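Lactaldehyde dehydrogenase (Methanocaldococcus jannaschii, PDB 3PQA) oxidises lactaldehyde to lactate with NAD as the preferred coenzyme, working as a homotetramer in the biosynthesis of coenzyme F420. Local coordinates at residues R11-V16 against K26-L31; R58-L62 against A152-G158; K332-E336 against D361-C365; E381-I385 against K406-F410. All blocks are in the same frame, centred on the assembly; numbering follows the deposited sequence.

In the fold
The four contacts follow one another along the chain, none touching another, and all lie away from the NAD site and from Cys275 and Glu241, the active-site residues inferred by similarity. Interaction 1 is the N-terminal hairpin, and interaction 2 pairs two antiparallel helices; their centres are about 29 Å apart. Interactions 3 and 4 both border the sheet that contains strands 350-357, 373-379 and 396-400, and are the closest pair, with about 24 Å between centres and about 10 Å between nearest atoms. Interactions 1 and 4 are about 50 Å apart, centre to centre, on opposite sides of the chain's centre, as are interactions 2 and 3, about 47 Å apart.

Interaction 1. Residues R11-V16 against K26-L31; sequences REDMDV and KKIPAL
Met14 to Val16 pair antiparallel with Lys26 to Ile28, and where the pairing ends Ile28 O accepts both Asp13 N and Met14 N, each at 2.9 Å. Met14 N lies in the carbonyl plane, whereas Asp13 N sits well above it. This is a classic beta bulge in the two-stranded N-terminal hairpin, with Asp13 and Met14 together facing Ile28. Beyond it the Asp13 carboxylate takes over: OD2 receives Ala30 N on its anti lone pair at 2.8 Å, almost straight at 175°, and a salt bridge from Arg11 NE on its syn lone pair at 2.7 Å. Lys27 runs alongside Asp15, and its bends at chi3 and chi4 (69° and 80°) bring NZ between Asp15 OD1 and Asp13 O; the first is a salt bridge at 3.1 Å, met from above the carboxylate plane, the second a weak bond. A methionine in place of Lys27 would probably leave the Asp15 carboxylate without its cationic mate on this face. Met14, Val16 and Ile28 share the other face, where Met14 CE lies 3.6 Å from Ile28 CD1 and Val16 CG2 packs crosswise on Ile28 CG2. There Leu171 of helix 171-186 touches both Val16 and Ile28.

Interaction 2. Residues R58-L62 against A152-G158; sequences RYNIL and APAIATG
The guanidinium of Arg58 meets the last turn of helix 145-156 by its edge, with Ala156 O near its plane and the backbone of Thr157 and Gly158 lying obliquely to it. NH2 donates to Ala156 O at 2.9 Å, approaching from above the carbonyl plane with an N-H...O angle of 144°. A bend at chi3 (-80°) turns the guanidinium toward this carbonyl after the aliphatic part of the chain has passed the helix end, where CD comes within 3.2 Å of Ile155 O. A leucine in place of Arg58 would probably leave Ala156 O without this donor at the helix terminus. A Schellman motif closes the helix: Asn159 N bonds to Ala154 O and Gly158 N to Ile155 O, with Gly158 at positive phi as the C-prime residue. Separately, Thr157 OG1 donates to Pro153 O at 2.7 Å. One turn on from Arg58, Leu62 CD2 lies 3.9 Å from Ile155 CG2, the two side chains alongside with their directions reversed, and Leu62 CD1 reaches Ala156 CB at 4.0 Å. The short segments run nearly antiparallel at 157°, their axes 10.0 Å apart. Besides helix 55-71, helix 145-156 is packed by helices 88-111 and 447-453, and it lies on strand 160-165 of the sheet that also holds strands 122-138 and 216-220, consistent with the Rossmann-type NAD-binding domain of aldehyde dehydrogenases.

Interaction 3. Residues K332-E336 against D361-C365; sequences KAIDE and DNILC
The first torsions of Glu336 and Asn362 send each side chain to the backbone of the other segment. In Glu336, CG stands beside the backbone N (chi1 -67°) and the chain is extended beyond it, carrying the carboxylate across to the Ile363 backbone; in Asn362, CG is anti to the backbone N (chi1 -167°), which swings the amide toward the helix. OE1 of Glu336 then accepts Ile363 N on its syn lone pair at 2.7 Å. Asn362 ND2 donates to Ala333 O at 3.0 Å, with that oxygen almost in the amide plane. The amide's other end is also engaged, since OD1 accepts Leu364 N at 3.0 Å in a nearly straight bond (172°). This is an Asx turn, and it fixes the rotation of an amide whose NH2 reaches the last turn of helix 320-335. The contact therefore joins the end of that helix to the loop leading from strand 350-357 to strand 373-379. Lys332, bent at chi2 and chi4, makes a salt bridge to Glu336 OE2 (NZ 2.8 Å away), on the anti side and somewhat out of the carboxylate plane, so the two carboxylate oxygens serve a backbone N-H and an ammonium. Between the polar links, Ala333 CB packs 3.7 Å from Leu364 CD1 and 4.0 Å from Ile363 CG2. Leu364 continues inward onto Leu356 of strand 350-357 and Val373 of strand 373-379.

Interaction 4. Residues E381-I385 against K406-F410; sequences EEEMI and KSLKF
Ile385 and Phe410 make the close-packed part of this contact, with a firm Glu381-Lys406 link next to the ring, while Lys409 and the exposed Glu382 form its loose solvent side. The CD1 methyl of Ile385 stands over the centre of one ring face, 3.9 Å from the centroid of Phe410 and 12° off the normal, a CH-pi contact. Ile385 CG1 comes nearer still, 3.4 Å from Phe410 CE2. Met384 instead approaches the ring edge, with CB 3.9 Å from the same CE2 atom, so the ring is met both over a face and in its plane. Glu381 has CG anti to the backbone N (chi1 -172°) and reaches out to cross Lys406 at about a right angle. In their salt bridge Lys406 NZ donates at 2.9 Å to the syn lone pair of Glu381 OE1, and the lysine's methylenes run close past OE2. Lys409 is held more loosely: its NZ makes a long salt bridge to Glu382 OE1 at 3.5 Å and stays 4.1 Å from Glu381 OE2, beyond bridging range. The start of helix 384-388 and the residues leading into it meet helix 404-413 beside the sheet, where Ile249 of strand 246-250 touches both Met384 and Phe410, while Leu408 packs on Ile462 of a neighbouring subunit.

Interaction 1. Residues R11-V16 against K26-L31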
loop_
_atom_site.group_PDB
_atom_site.type_symbol
_atom_site.label_atom_id
_atom_site.label_comp_id
_atom_site.label_asym_id
_atom_site.label_seq_id
_atom_site.Cartn_x
_atom_site.Cartn_y
_atom_site.Cartn_z
ATOM N N ARG B 11 -40.855 22.912 -14.755
ATOM C CA ARG B 11 -40.558 24.252 -15.266
ATOM C C ARG B 11 -39.732 24.225 -16.545
ATOM O O ARG B 11 -38.819 23.407 -16.704
ATOM C CB ARG B 11 -39.869 25.128 -14.211
ATOM C CG ARG B 11 -40.799 25.628 -13.100
ATOM C CD ARG B 11 -40.356 26.987 -12.549
ATOM N NE ARG B 11 -38.927 27.031 -12.208
ATOM C CZ ARG B 11 -38.442 26.982 -10.970
ATOM N NH1 ARG B 11 -39.262 26.886 -9.929
ATOM N NH2 ARG B 11 -37.132 27.033 -10.768
ATOM N N GLU B 12 -40.072 25.128 -17.457
ATOM C CA GLU B 12 -39.314 25.304 -18.683
ATOM C C GLU B 12 -38.739 26.725 -18.664
ATOM O O GLU B 12 -39.305 27.645 -19.263
ATOM C CB GLU B 12 -40.204 25.023 -19.907
ATOM C CG GLU B 12 -40.654 23.553 -20.014
ATOM C CD GLU B 12 -41.524 23.251 -21.237
ATOM O OE1 GLU B 12 -42.239 24.153 -21.726
ATOM O OE2 GLU B 12 -41.512 22.084 -21.699
ATOM N N ASP B 13 -37.625 26.884 -17.941
ATOM C CA ASP B 13 -37.003 28.192 -17.680
ATOM C C ASP B 13 -35.863 28.555 -18.617
ATOM O O ASP B 13 -35.719 29.707 -18.996
ATOM C CB ASP B 13 -36.411 28.254 -16.268
ATOM C CG ASP B 13 -37.433 28.057 -15.179
ATOM O OD1 ASP B 13 -38.573 28.575 -15.286
ATOM O OD2 ASP B 13 -37.068 27.401 -14.184
ATOM N N MET B 14 -35.025 27.579 -18.950
ATOM C CA MET B 14 -33.736 27.864 -19.565
ATOM C C MET B 14 -33.585 27.078 -20.859
ATOM O O MET B 14 -33.806 25.863 -20.880
ATOM C CB MET B 14 -32.619 27.504 -18.575
ATOM C CG MET B 14 -31.226 28.071 -18.869
ATOM S SD MET B 14 -29.984 27.507 -17.634
ATOM C CE MET B 14 -30.020 25.746 -17.938
ATOM N N ASP B 15 -33.206 27.772 -21.933
ATOM C CA ASP B 15 -33.001 27.149 -23.237
ATOM C C ASP B 15 -31.801 26.214 -23.210
ATOM O O ASP B 15 -30.775 26.528 -22.605
ATOM C CB ASP B 15 -32.758 28.203 -24.320
ATOM C CG ASP B 15 -34.030 28.900 -24.764
ATOM O OD1 ASP B 15 -35.111 28.572 -24.238
ATOM O OD2 ASP B 15 -33.933 29.776 -25.652
ATOM N N VAL B 16 -31.941 25.073 -23.872
ATOM C CA VAL B 16 -30.826 24.151 -24.094
ATOM C C VAL B 16 -30.643 24.051 -25.602
ATOM O O VAL B 16 -31.585 23.705 -26.329
ATOM C CB VAL B 16 -31.087 22.747 -23.492
ATOM C CG1 VAL B 16 -29.929 21.796 -23.821
ATOM C CG2 VAL B 16 -31.323 22.828 -21.973
ATOM N N LYS B 26 -34.693 21.874 -25.997
ATOM C CA LYS B 26 -35.765 21.990 -25.014
ATOM C C LYS B 26 -35.447 23.041 -23.968
ATOM O O LYS B 26 -34.404 23.692 -24.016
ATOM C CB LYS B 26 -36.045 20.650 -24.338
ATOM C CG LYS B 26 -34.858 20.063 -23.582
ATOM C CD LYS B 26 -35.314 18.951 -22.670
ATOM C CE LYS B 26 -35.929 17.789 -23.437
ATOM N NZ LYS B 26 -36.650 16.901 -22.485
ATOM N N LYS B 27 -36.376 23.203 -23.035
ATOM C CA LYS B 27 -36.228 24.137 -21.943
ATOM C C LYS B 27 -36.282 23.360 -20.635
ATOM O O LYS B 27 -37.097 22.447 -20.472
ATOM C CB LYS B 27 -37.307 25.225 -22.012
ATOM C CG LYS B 27 -37.075 26.268 -23.124
ATOM C CD LYS B 27 -38.190 27.320 -23.189
ATOM C CE LYS B 27 -38.199 28.254 -21.967
ATOM N NZ LYS B 27 -37.184 29.352 -22.048
ATOM N N ILE B 28 -35.379 23.689 -19.720
ATOM C CA ILE B 28 -35.263 22.961 -18.466
ATOM C C ILE B 28 -35.380 23.918 -17.276
ATOM O O ILE B 28 -35.333 25.144 -17.455
ATOM C CB ILE B 28 -33.934 22.157 -18.416
ATOM C CG1 ILE B 28 -32.726 23.098 -18.357
ATOM C CG2 ILE B 28 -33.847 21.200 -19.603
ATOM C CD1 ILE B 28 -31.416 22.394 -18.066
ATOM N N PRO B 29 -35.544 23.369 -16.053
ATOM C CA PRO B 29 -35.658 24.264 -14.901
ATOM C C PRO B 29 -34.363 25.020 -14.579
ATOM O O PRO B 29 -33.256 24.490 -14.741
ATOM C CB PRO B 29 -36.030 23.315 -13.752
ATOM C CG PRO B 29 -36.518 22.050 -14.425
ATOM C CD PRO B 29 -35.706 21.954 -15.667
ATOM N N ALA B 30 -34.515 26.267 -14.145
ATOM C CA ALA B 30 -33.399 27.014 -13.581
ATOM C C ALA B 30 -33.759 27.408 -12.163
ATOM O O ALA B 30 -34.637 28.243 -11.928
ATOM C CB ALA B 30 -33.049 28.225 -14.419
ATOM N N LEU B 31 -33.075 26.790 -11.212
ATOM C CA LEU B 31 -33.327 27.004 -9.802
ATOM C C LEU B 31 -32.845 28.376 -9.355
ATOM O O LEU B 31 -31.807 28.859 -9.800
ATOM C CB LEU B 31 -32.633 25.912 -8.980
ATOM C CG LEU B 31 -33.314 24.551 -8.846
ATOM C CD1 LEU B 31 -33.594 23.898 -10.195
ATOM C CD2 LEU B 31 -32.431 23.652 -8.002
#

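Interaction 2. Residues R58-L62 against A152-G158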
loop_
_atom_site.group_PDB
_atom_site.type_symbol
_atom_site.label_atom_id
_atom_site.label_comp_id
_atom_site.label_asym_id
_atom_site.label_seq_id
_atom_site.Cartn_x
_atom_site.Cartn_y
_atom_site.Cartn_z
ATOM N N ARG B 58 -24.275 0.178 -1.352
ATOM C CA ARG B 58 -23.490 1.047 -2.235
ATOM C C ARG B 58 -23.021 0.320 -3.492
ATOM O O ARG B 58 -23.150 0.848 -4.607
ATOM C CB ARG B 58 -22.304 1.664 -1.485
ATOM C CG ARG B 58 -22.676 2.843 -0.608
ATOM C CD ARG B 58 -21.509 3.244 0.269
ATOM N NE ARG B 58 -21.380 2.380 1.442
ATOM C CZ ARG B 58 -20.313 2.334 2.235
ATOM N NH1 ARG B 58 -20.315 1.531 3.298
ATOM N NH2 ARG B 58 -19.248 3.088 1.977
ATOM N N TYR B 59 -22.482 -0.888 -3.307
ATOM C CA TYR B 59 -22.029 -1.711 -4.417
ATOM C C TYR B 59 -23.191 -1.932 -5.398
ATOM O O TYR B 59 -23.047 -1.714 -6.610
ATOM C CB TYR B 59 -21.475 -3.044 -3.890
ATOM C CG TYR B 59 -21.155 -4.047 -4.972
ATOM C CD1 TYR B 59 -19.900 -4.082 -5.569
ATOM C CD2 TYR B 59 -22.114 -4.973 -5.389
ATOM C CE1 TYR B 59 -19.608 -5.012 -6.578
ATOM C CE2 TYR B 59 -21.834 -5.903 -6.383
ATOM C CZ TYR B 59 -20.582 -5.916 -6.971
ATOM O OH TYR B 59 -20.322 -6.829 -7.967
ATOM N N ASN B 60 -24.332 -2.363 -4.864
ATOM C CA ASN B 60 -25.494 -2.649 -5.702
ATOM C C ASN B 60 -25.974 -1.443 -6.488
ATOM O O ASN B 60 -26.278 -1.559 -7.686
ATOM C CB ASN B 60 -26.643 -3.226 -4.868
ATOM C CG ASN B 60 -26.384 -4.660 -4.445
ATOM O OD1 ASN B 60 -25.571 -5.359 -5.057
ATOM N ND2 ASN B 60 -27.074 -5.108 -3.388
ATOM N N ILE B 61 -26.029 -0.288 -5.822
ATOM C CA ILE B 61 -26.465 0.967 -6.454
ATOM C C ILE B 61 -25.522 1.338 -7.588
ATOM O O ILE B 61 -25.954 1.655 -8.699
ATOM C CB ILE B 61 -26.543 2.125 -5.442
ATOM C CG1 ILE B 61 -27.727 1.930 -4.497
ATOM C CG2 ILE B 61 -26.665 3.478 -6.168
ATOM C CD1 ILE B 61 -27.641 2.784 -3.252
ATOM N N LEU B 62 -24.220 1.264 -7.313
ATOM C CA LEU B 62 -23.217 1.595 -8.336
ATOM C C LEU B 62 -23.306 0.643 -9.557
ATOM O O LEU B 62 -23.281 1.088 -10.708
ATOM C CB LEU B 62 -21.806 1.620 -7.724
ATOM C CG LEU B 62 -21.627 2.788 -6.733
ATOM C CD1 LEU B 62 -20.402 2.602 -5.836
ATOM C CD2 LEU B 62 -21.580 4.157 -7.442
ATOM N N ALA B 152 -19.745 8.679 -8.741
ATOM C CA ALA B 152 -19.410 7.303 -8.368
ATOM C C ALA B 152 -18.550 7.234 -7.076
ATOM O O ALA B 152 -18.936 6.542 -6.110
ATOM C CB ALA B 152 -18.750 6.569 -9.532
ATOM N N PRO B 153 -17.416 7.971 -7.021
ATOM C CA PRO B 153 -16.670 7.977 -5.740
ATOM C C PRO B 153 -17.428 8.575 -4.546
ATOM O O PRO B 153 -17.240 8.112 -3.418
ATOM C CB PRO B 153 -15.406 8.785 -6.045
ATOM C CG PRO B 153 -15.703 9.554 -7.283
ATOM C CD PRO B 153 -16.766 8.816 -8.049
ATOM N N ALA B 154 -18.271 9.591 -4.778
ATOM C CA ALA B 154 -19.081 10.169 -3.701
ATOM C C ALA B 154 -20.042 9.165 -3.074
ATOM O O ALA B 154 -20.134 9.067 -1.845
ATOM C CB ALA B 154 -19.840 11.403 -4.198
ATOM N N ILE B 155 -20.766 8.423 -3.916
ATOM C CA ILE B 155 -21.656 7.360 -3.446
ATOM C C ILE B 155 -20.848 6.273 -2.710
ATOM O O ILE B 155 -21.198 5.843 -1.603
ATOM C CB ILE B 155 -22.490 6.745 -4.601
ATOM C CG1 ILE B 155 -23.488 7.772 -5.160
ATOM C CG2 ILE B 155 -23.245 5.479 -4.138
ATOM C CD1 ILE B 155 -24.221 7.276 -6.397
ATOM N N ALA B 156 -19.738 5.874 -3.323
ATOM C CA ALA B 156 -18.876 4.845 -2.739
ATOM C C ALA B 156 -18.394 5.162 -1.324
ATOM O O ALA B 156 -18.185 4.236 -0.523
ATOM C CB ALA B 156 -17.685 4.587 -3.652
ATOM N N THR B 157 -18.201 6.452 -1.038
ATOM C CA THR B 157 -17.659 6.911 0.248
ATOM C C THR B 157 -18.740 7.423 1.222
ATOM O O THR B 157 -18.418 7.982 2.272
ATOM C CB THR B 157 -16.529 7.960 0.036
ATOM O OG1 THR B 157 -16.984 9.001 -0.844
ATOM C CG2 THR B 157 -15.305 7.297 -0.569
ATOM N N GLY B 158 -20.018 7.237 0.875
ATOM C CA GLY B 158 -21.126 7.523 1.810
ATOM C C GLY B 158 -21.537 8.978 1.951
ATOM O O GLY B 158 -22.077 9.372 2.983
#

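Interaction 3. Residues K332-E336 against D361-C365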
loop_
_atom_site.group_PDB
_atom_site.type_symbol
_atom_site.label_atom_id
_atom_site.label_comp_id
_atom_site.label_asym_id
_atom_site.label_seq_id
_atom_site.Cartn_x
_atom_site.Cartn_y
_atom_site.Cartn_z
ATOM N N LYS B 332 -5.547 37.830 -33.771
ATOM C CA LYS B 332 -4.462 38.383 -32.958
ATOM C C LYS B 332 -3.150 37.622 -33.184
ATOM O O LYS B 332 -2.106 38.233 -33.407
ATOM C CB LYS B 332 -4.858 38.388 -31.475
ATOM C CG LYS B 332 -3.867 39.044 -30.511
ATOM C CD LYS B 332 -3.968 40.575 -30.540
ATOM C CE LYS B 332 -3.118 41.205 -29.439
ATOM N NZ LYS B 332 -1.674 41.196 -29.803
ATOM N N ALA B 333 -3.219 36.289 -33.142
ATOM C CA ALA B 333 -2.047 35.442 -33.359
ATOM C C ALA B 333 -1.366 35.754 -34.693
ATOM O O ALA B 333 -0.135 35.781 -34.779
ATOM C CB ALA B 333 -2.437 33.970 -33.292
ATOM N N ILE B 334 -2.180 35.998 -35.718
ATOM C CA ILE B 334 -1.686 36.356 -37.051
ATOM C C ILE B 334 -1.095 37.776 -37.047
ATOM O O ILE B 334 -0.023 37.997 -37.614
ATOM C CB ILE B 334 -2.787 36.182 -38.139
ATOM C CG1 ILE B 334 -3.170 34.701 -38.280
ATOM C CG2 ILE B 334 -2.322 36.725 -39.501
ATOM C CD1 ILE B 334 -4.440 34.453 -39.080
ATOM N N ASP B 335 -1.791 38.710 -36.391
ATOM C CA ASP B 335 -1.315 40.093 -36.196
ATOM C C ASP B 335 0.079 40.129 -35.591
ATOM O O ASP B 335 0.894 40.973 -35.954
ATOM C CB ASP B 335 -2.238 40.863 -35.246
ATOM C CG ASP B 335 -3.424 41.495 -35.939
ATOM O OD1 ASP B 335 -3.626 41.273 -37.154
ATOM O OD2 ASP B 335 -4.170 42.233 -35.250
ATOM N N GLU B 336 0.327 39.212 -34.655
ATOM C CA GLU B 336 1.602 39.100 -33.951
ATOM C C GLU B 336 2.685 38.433 -34.796
ATOM O O GLU B 336 3.840 38.323 -34.368
ATOM C CB GLU B 336 1.416 38.336 -32.638
ATOM C CG GLU B 336 0.569 39.073 -31.607
ATOM C CD GLU B 336 0.402 38.309 -30.311
ATOM O OE1 GLU B 336 0.760 37.116 -30.255
ATOM O OE2 GLU B 336 -0.099 38.907 -29.337
ATOM N N ASP B 361 6.634 33.668 -28.198
ATOM C CA ASP B 361 5.969 34.825 -27.590
ATOM C C ASP B 361 4.531 35.040 -28.057
ATOM O O ASP B 361 3.856 35.936 -27.560
ATOM C CB ASP B 361 6.784 36.104 -27.819
ATOM C CG ASP B 361 8.153 36.033 -27.192
ATOM O OD1 ASP B 361 8.245 35.870 -25.956
ATOM O OD2 ASP B 361 9.146 36.133 -27.940
ATOM N N ASN B 362 4.070 34.217 -28.995
ATOM C CA ASN B 362 2.728 34.352 -29.560
ATOM C C ASN B 362 1.628 34.136 -28.524
ATOM O O ASN B 362 1.770 33.300 -27.637
ATOM C CB ASN B 362 2.556 33.385 -30.734
ATOM C CG ASN B 362 1.328 33.683 -31.572
ATOM O OD1 ASN B 362 0.224 33.248 -31.252
ATOM N ND2 ASN B 362 1.520 34.419 -32.660
ATOM N N ILE B 363 0.535 34.886 -28.663
ATOM C CA ILE B 363 -0.629 34.782 -27.772
ATOM C C ILE B 363 -1.140 33.337 -27.576
ATOM O O ILE B 363 -1.580 32.976 -26.480
ATOM C CB ILE B 363 -1.787 35.745 -28.226
ATOM C CG1 ILE B 363 -2.905 35.822 -27.182
ATOM C CG2 ILE B 363 -2.331 35.367 -29.598
ATOM C CD1 ILE B 363 -2.504 36.528 -25.894
ATOM N N LEU B 364 -1.053 32.515 -28.624
ATOM C CA LEU B 364 -1.538 31.130 -28.548
ATOM C C LEU B 364 -0.743 30.271 -27.568
ATOM O O LEU B 364 -1.268 29.301 -27.026
ATOM C CB LEU B 364 -1.533 30.462 -29.924
ATOM C CG LEU B 364 -2.502 31.016 -30.970
ATOM C CD1 LEU B 364 -2.293 30.352 -32.328
ATOM C CD2 LEU B 364 -3.943 30.878 -30.509
ATOM N N CYS B 365 0.519 30.622 -27.346
ATOM C CA CYS B 365 1.364 29.891 -26.387
ATOM C C CYS B 365 0.966 30.153 -24.921
ATOM O O CYS B 365 1.447 29.477 -24.009
ATOM C CB CYS B 365 2.840 30.228 -26.598
ATOM S SG CYS B 365 3.473 29.758 -28.212
#

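Interaction 4. Residues E381-I385 against K406-F410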
loop_
_atom_site.group_PDB
_atom_site.type_symbol
_atom_site.label_atom_id
_atom_site.label_comp_id
_atom_site.label_asym_id
_atom_site.label_seq_id
_atom_site.Cartn_x
_atom_site.Cartn_y
_atom_site.Cartn_z
ATOM N N GLU B 381 16.452 21.836 -28.993
ATOM C CA GLU B 381 16.090 20.975 -27.875
ATOM C C GLU B 381 16.218 21.675 -26.517
ATOM O O GLU B 381 15.327 21.565 -25.665
ATOM C CB GLU B 381 16.938 19.717 -27.895
ATOM C CG GLU B 381 16.488 18.696 -26.894
ATOM C CD GLU B 381 17.212 17.402 -27.070
ATOM O OE1 GLU B 381 17.255 16.878 -28.214
ATOM O OE2 GLU B 381 17.716 16.919 -26.053
ATOM N N GLU B 382 17.304 22.427 -26.331
ATOM C CA GLU B 382 17.588 23.017 -25.026
ATOM C C GLU B 382 16.657 24.146 -24.599
ATOM O O GLU B 382 16.702 24.565 -23.443
ATOM C CB GLU B 382 19.061 23.439 -24.909
ATOM C CG GLU B 382 20.026 22.255 -24.850
ATOM C CD GLU B 382 19.635 21.197 -23.808
ATOM O OE1 GLU B 382 19.923 20.002 -24.057
ATOM O OE2 GLU B 382 19.047 21.549 -22.757
ATOM N N GLU B 383 15.819 24.615 -25.516
ATOM C CA GLU B 383 14.842 25.668 -25.225
ATOM C C GLU B 383 13.493 25.091 -24.795
ATOM O O GLU B 383 12.624 25.810 -24.282
ATOM C CB GLU B 383 14.597 26.516 -26.475
ATOM C CG GLU B 383 15.834 27.131 -27.070
ATOM C CD GLU B 383 16.532 28.062 -26.103
ATOM O OE1 GLU B 383 17.779 28.056 -26.082
ATOM O OE2 GLU B 383 15.840 28.802 -25.365
ATOM N N MET B 384 13.310 23.800 -25.050
ATOM C CA MET B 384 11.977 23.199 -25.026
ATOM C C MET B 384 11.360 23.133 -23.635
ATOM O O MET B 384 10.169 23.438 -23.472
ATOM C CB MET B 384 12.002 21.816 -25.696
ATOM C CG MET B 384 12.114 21.901 -27.211
ATOM S SD MET B 384 12.319 20.285 -27.980
ATOM C CE MET B 384 12.268 20.789 -29.721
ATOM N N ILE B 385 12.160 22.758 -22.636
ATOM C CA ILE B 385 11.640 22.620 -21.273
ATOM C C ILE B 385 11.220 23.994 -20.762
ATOM O O ILE B 385 10.152 24.129 -20.180
ATOM C CB ILE B 385 12.617 21.897 -20.322
ATOM C CG1 ILE B 385 12.636 20.408 -20.676
ATOM C CG2 ILE B 385 12.187 22.050 -18.859
ATOM C CD1 ILE B 385 13.731 19.592 -20.050
ATOM N N LYS B 406 16.916 11.301 -22.600
ATOM C CA LYS B 406 16.135 12.507 -22.854
ATOM C C LYS B 406 14.714 12.371 -22.320
ATOM O O LYS B 406 14.182 13.326 -21.735
ATOM C CB LYS B 406 16.145 12.879 -24.339
ATOM C CG LYS B 406 17.535 13.280 -24.844
ATOM C CD LYS B 406 17.512 13.588 -26.320
ATOM C CE LYS B 406 18.908 13.982 -26.832
ATOM N NZ LYS B 406 18.798 14.448 -28.237
ATOM N N SER B 407 14.094 11.205 -22.496
ATOM C CA SER B 407 12.710 11.028 -22.013
ATOM C C SER B 407 12.619 11.236 -20.503
ATOM O O SER B 407 11.682 11.875 -20.008
ATOM C CB SER B 407 12.120 9.669 -22.412
ATOM O OG SER B 407 12.733 8.603 -21.700
ATOM N N LEU B 408 13.609 10.715 -19.780
ATOM C CA LEU B 408 13.628 10.816 -18.322
ATOM C C LEU B 408 13.921 12.227 -17.855
ATOM O O LEU B 408 13.306 12.696 -16.894
ATOM C CB LEU B 408 14.637 9.845 -17.709
ATOM C CG LEU B 408 14.450 8.360 -18.026
ATOM C CD1 LEU B 408 15.543 7.526 -17.354
ATOM C CD2 LEU B 408 13.053 7.868 -17.636
ATOM N N LYS B 409 14.853 12.896 -18.533
ATOM C CA LYS B 409 15.183 14.294 -18.244
ATOM C C LYS B 409 13.938 15.160 -18.401
ATOM O O LYS B 409 13.590 15.918 -17.492
ATOM C CB LYS B 409 16.317 14.798 -19.146
ATOM C CG LYS B 409 16.700 16.266 -18.934
ATOM C CD LYS B 409 17.687 16.737 -20.012
ATOM C CE LYS B 409 17.191 18.002 -20.704
ATOM N NZ LYS B 409 17.709 18.133 -22.123
ATOM N N PHE B 410 13.260 15.029 -19.541
ATOM C CA PHE B 410 12.035 15.799 -19.788
ATOM C C PHE B 410 10.946 15.431 -18.788
ATOM O O PHE B 410 10.287 16.313 -18.242
ATOM C CB PHE B 410 11.551 15.613 -21.222
ATOM C CG PHE B 410 12.217 16.536 -22.208
ATOM C CD1 PHE B 410 13.464 16.234 -22.724
ATOM C CD2 PHE B 410 11.586 17.708 -22.624
ATOM C CE1 PHE B 410 14.083 17.084 -23.654
ATOM C CE2 PHE B 410 12.192 18.561 -23.551
ATOM C CZ PHE B 410 13.446 18.249 -24.058
#